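Local coordinates for protein P91 (Metagenome, PDB 4ZI5) that hydrolyses phosphotriesters as a promiscuous activity and belongs to the dienelactone hydrolase family of alpha/beta hydrolases, at residues A[13-18]-A[32-37]. Numbering follows the deposited sequence.
Sequences AMTARK and FHWDEG
At the end away from the turn, the strands of the N-terminal antiparallel beta hairpin, 15-23 and 26-34 at the margin of the alpha/beta-hydrolase sheet, pair Thr15 with Trp34 and Arg17 with Phe32. Both are hydrogen-bonded pairs: Thr15 N gives to Trp34 O at 2.9 Å, and Phe32 N reaches Arg17 O at 2.8 Å in an almost straight bond (178°). Between them Ala16 and His33 form a non-hydrogen-bonded pair, and Ala16 CB sits over the centre of the imidazole face, 3.8 Å from the His33 ring centroid, a CH-pi contact. His33 NE2 bonds to Glu31, while a water links ND1 to Thr15 O, weakly at the latter.

On the other sheet face the Trp34 indole stands between two neighbours. Thr15 CB lies over one side of its six-membered ring; over the opposite side Arg17 makes a cation-pi contact, its CZ 4.5 Å from the ring centroid and 14° off the normal. With Arg17 CG set between backbone N and carbonyl carbon (chi1 71°), its extended chain rises past Trp34, and one guanidinium face covers Phe32 CD2. Arg17 NH1 has a salt bridge to Glu119 and NH2 a hydrogen bond to Gln117. Next along the pair, Met14 CE packs on Asp35 CG at 3.5 Å. Thr15 OG1 donates to Glu36 OE1 at 2.7 Å, on the anti side of the carboxylate and somewhat out of its plane, and accepts from a water that also bridges Ala13 O and Glu36 N.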
ATOM      1  N   ALA A  13     -21.950   7.789  20.420  1.00 42.71           N
ATOM      2  CA  ALA A  13     -20.884   8.683  19.952  1.00 37.64           C
ATOM      3  C   ALA A  13     -19.576   8.543  20.760  1.00 34.42           C
ATOM      4  O   ALA A  13     -19.564   8.087  21.910  1.00 31.53           O
ATOM      5  CB  ALA A  13     -21.362  10.132  19.955  1.00 37.20           C
ATOM      6  N   MET A  14     -18.473   8.931  20.127  1.00 28.73           N
ATOM      7  CA  MET A  14     -17.181   8.951  20.793  1.00 24.08           C
ATOM      8  C   MET A  14     -17.116  10.159  21.721  1.00 22.53           C
ATOM      9  O   MET A  14     -17.851  11.121  21.541  1.00 21.50           O
ATOM     10  CB  MET A  14     -16.065   9.005  19.750  1.00 23.76           C
ATOM     11  CG  MET A  14     -16.078   7.828  18.773  1.00 22.34           C
ATOM     12  SD  MET A  14     -15.922   6.231  19.593  1.00 22.56           S
ATOM     13  CE  MET A  14     -17.602   5.602  19.682  1.00 23.68           C
ATOM     14  N   THR A  15     -16.227  10.115  22.702  1.00 19.84           N
ATOM     15  CA  THR A  15     -16.050  11.255  23.618  1.00 20.33           C
ATOM     16  C   THR A  15     -14.651  11.802  23.505  1.00 18.91           C
ATOM     17  O   THR A  15     -13.732  11.111  23.033  1.00 17.12           O
ATOM     18  CB  THR A  15     -16.326  10.824  25.069  1.00 22.18           C
ATOM     19  OG1 THR A  15     -17.569  10.123  25.105  1.00 24.88           O
ATOM     20  CG2 THR A  15     -16.441  12.028  26.007  1.00 22.93           C
ATOM     21  N   ALA A  16     -14.484  13.059  23.920  1.00 16.75           N
ATOM     22  CA  ALA A  16     -13.175  13.691  23.897  1.00 16.31           C
ATOM     23  C   ALA A  16     -12.989  14.503  25.166  1.00 16.74           C
ATOM     24  O   ALA A  16     -13.961  15.032  25.721  1.00 17.92           O
ATOM     25  CB  ALA A  16     -13.033  14.574  22.677  1.00 15.89           C
ATOM     26  N   ARG A  17     -11.739  14.670  25.568  1.00 15.40           N
ATOM     27  CA  ARG A  17     -11.430  15.507  26.722  1.00 15.11           C
ATOM     28  C   ARG A  17     -10.081  16.152  26.520  1.00 16.81           C
ATOM     29  O   ARG A  17      -9.200  15.583  25.859  1.00 15.00           O
ATOM     30  CB  ARG A  17     -11.460  14.663  27.991  1.00 14.94           C
ATOM     31  CG  ARG A  17     -10.315  13.663  28.152  1.00 14.82           C
ATOM     32  CD  ARG A  17     -10.490  12.861  29.418  1.00 14.71           C
ATOM     33  NE  ARG A  17      -9.382  11.944  29.721  1.00 14.09           N
ATOM     34  CZ  ARG A  17      -9.462  10.612  29.762  1.00 14.66           C
ATOM     35  NH1 ARG A  17     -10.582   9.960  29.432  1.00 14.41           N
ATOM     36  NH2 ARG A  17      -8.376   9.919  30.109  1.00 14.73           N
ATOM     37  N   LYS A  18      -9.892  17.332  27.124  1.00 17.00           N
ATOM     38  CA  LYS A  18      -8.606  18.007  27.054  1.00 18.29           C
ATOM     39  C   LYS A  18      -7.606  17.339  27.981  1.00 17.85           C
ATOM     40  O   LYS A  18      -7.984  16.823  29.048  1.00 18.88           O
ATOM     41  CB  LYS A  18      -8.754  19.489  27.393  1.00 20.07           C
ATOM     42  CG  LYS A  18      -9.676  20.238  26.430  1.00 24.41           C
ATOM     43  CD  LYS A  18      -9.202  20.191  24.986  1.00 27.62           C
ATOM     44  CE  LYS A  18     -10.312  20.516  23.997  1.00 32.60           C
ATOM     45  NZ  LYS A  18     -11.217  21.648  24.320  1.00 35.18           N
ATOM     46  N   PHE A  32      -7.934  14.174  23.834  1.00 14.01           N
ATOM     47  CA  PHE A  32      -7.926  12.722  23.955  1.00 13.39           C
ATOM     48  C   PHE A  32      -9.309  12.192  23.607  1.00 13.74           C
ATOM     49  O   PHE A  32     -10.308  12.624  24.191  1.00 12.70           O
ATOM     50  CB  PHE A  32      -7.563  12.334  25.379  1.00 13.03           C
ATOM     51  CG  PHE A  32      -7.525  10.871  25.630  1.00 13.30           C
ATOM     52  CD1 PHE A  32      -6.484  10.091  25.139  1.00 13.54           C
ATOM     53  CD2 PHE A  32      -8.516  10.260  26.402  1.00 13.87           C
ATOM     54  CE1 PHE A  32      -6.433   8.745  25.394  1.00 12.92           C
ATOM     55  CE2 PHE A  32      -8.477   8.908  26.677  1.00 14.19           C
ATOM     56  CZ  PHE A  32      -7.424   8.146  26.184  1.00 13.88           C
ATOM     57  N   HIS A  33      -9.344  11.234  22.668  1.00 13.69           N
ATOM     58  CA  HIS A  33     -10.573  10.633  22.168  1.00 14.43           C
ATOM     59  C   HIS A  33     -10.648   9.164  22.506  1.00 14.36           C
ATOM     60  O   HIS A  33      -9.692   8.407  22.285  1.00 13.85           O
ATOM     61  CB  HIS A  33     -10.649  10.797  20.659  1.00 15.25           C
ATOM     62  CG  HIS A  33     -10.746  12.218  20.215  1.00 15.49           C
ATOM     63  ND1 HIS A  33     -11.841  12.706  19.547  1.00 16.24           N
ATOM     64  CD2 HIS A  33      -9.885  13.259  20.347  1.00 15.41           C
ATOM     65  CE1 HIS A  33     -11.662  13.991  19.297  1.00 15.92           C
ATOM     66  NE2 HIS A  33     -10.482  14.350  19.759  1.00 15.99           N
ATOM     67  N   TRP A  34     -11.798   8.748  23.026  1.00 15.00           N
ATOM     68  CA  TRP A  34     -12.022   7.339  23.333  1.00 15.72           C
ATOM     69  C   TRP A  34     -13.527   7.004  23.292  1.00 16.67           C
ATOM     70  O   TRP A  34     -14.391   7.907  23.335  1.00 16.18           O
ATOM     71  CB  TRP A  34     -11.373   6.971  24.694  1.00 15.53           C
ATOM     72  CG  TRP A  34     -12.214   7.317  25.881  1.00 15.73           C
ATOM     73  CD1 TRP A  34     -12.906   6.434  26.691  1.00 15.82           C
ATOM     74  CD2 TRP A  34     -12.495   8.635  26.392  1.00 15.12           C
ATOM     75  NE1 TRP A  34     -13.600   7.133  27.652  1.00 16.29           N
ATOM     76  CE2 TRP A  34     -13.352   8.478  27.501  1.00 14.93           C
ATOM     77  CE3 TRP A  34     -12.114   9.926  26.014  1.00 14.67           C
ATOM     78  CZ2 TRP A  34     -13.842   9.571  28.234  1.00 14.80           C
ATOM     79  CZ3 TRP A  34     -12.615  11.020  26.745  1.00 14.79           C
ATOM     80  CH2 TRP A  34     -13.468  10.830  27.828  1.00 14.28           C
ATOM     81  N   ASP A  35     -13.812   5.708  23.160  1.00 16.41           N
ATOM     82  CA  ASP A  35     -15.183   5.197  23.242  1.00 18.93           C
ATOM     83  C   ASP A  35     -15.486   4.829  24.694  1.00 20.42           C
ATOM     84  O   ASP A  35     -14.931   3.858  25.215  1.00 18.97           O
ATOM     85  CB  ASP A  35     -15.306   3.958  22.340  1.00 20.08           C
ATOM     86  CG  ASP A  35     -16.730   3.411  22.237  1.00 21.65           C
ATOM     87  OD1 ASP A  35     -17.680   3.898  22.897  1.00 23.56           O
ATOM     88  OD2 ASP A  35     -16.902   2.502  21.417  1.00 21.86           O
ATOM     89  N   GLU A  36     -16.379   5.590  25.341  1.00 21.80           N
ATOM     90  CA  GLU A  36     -16.854   5.259  26.709  1.00 24.02           C
ATOM     91  C   GLU A  36     -17.628   3.948  26.760  1.00 25.99           C
ATOM     92  O   GLU A  36     -17.715   3.324  27.819  1.00 25.51           O
ATOM     93  CB  GLU A  36     -17.766   6.354  27.280  1.00 24.66           C
ATOM     94  CG  GLU A  36     -17.107   7.701  27.466  1.00 26.38           C
ATOM     95  CD  GLU A  36     -18.005   8.715  28.182  1.00 29.39           C
ATOM     96  OE1 GLU A  36     -18.659   9.535  27.519  1.00 31.49           O
ATOM     97  OE2 GLU A  36     -18.041   8.698  29.424  1.00 35.46           O
ATOM     98  N   GLY A  37     -18.183   3.529  25.621  1.00 26.52           N
ATOM     99  CA  GLY A  37     -18.859   2.234  25.504  1.00 29.12           C
ATOM    100  C   GLY A  37     -17.948   1.028  25.640  1.00 31.61           C
ATOM    101  O   GLY A  37     -18.418  -0.068  25.941  1.00 35.07           O
TER
HETATM  102  O   HOH W   1     -17.985   7.529  24.062  1.00 23.71           O
HETATM  103  O   HOH W   2     -14.258  11.486  20.166  1.00 18.58           O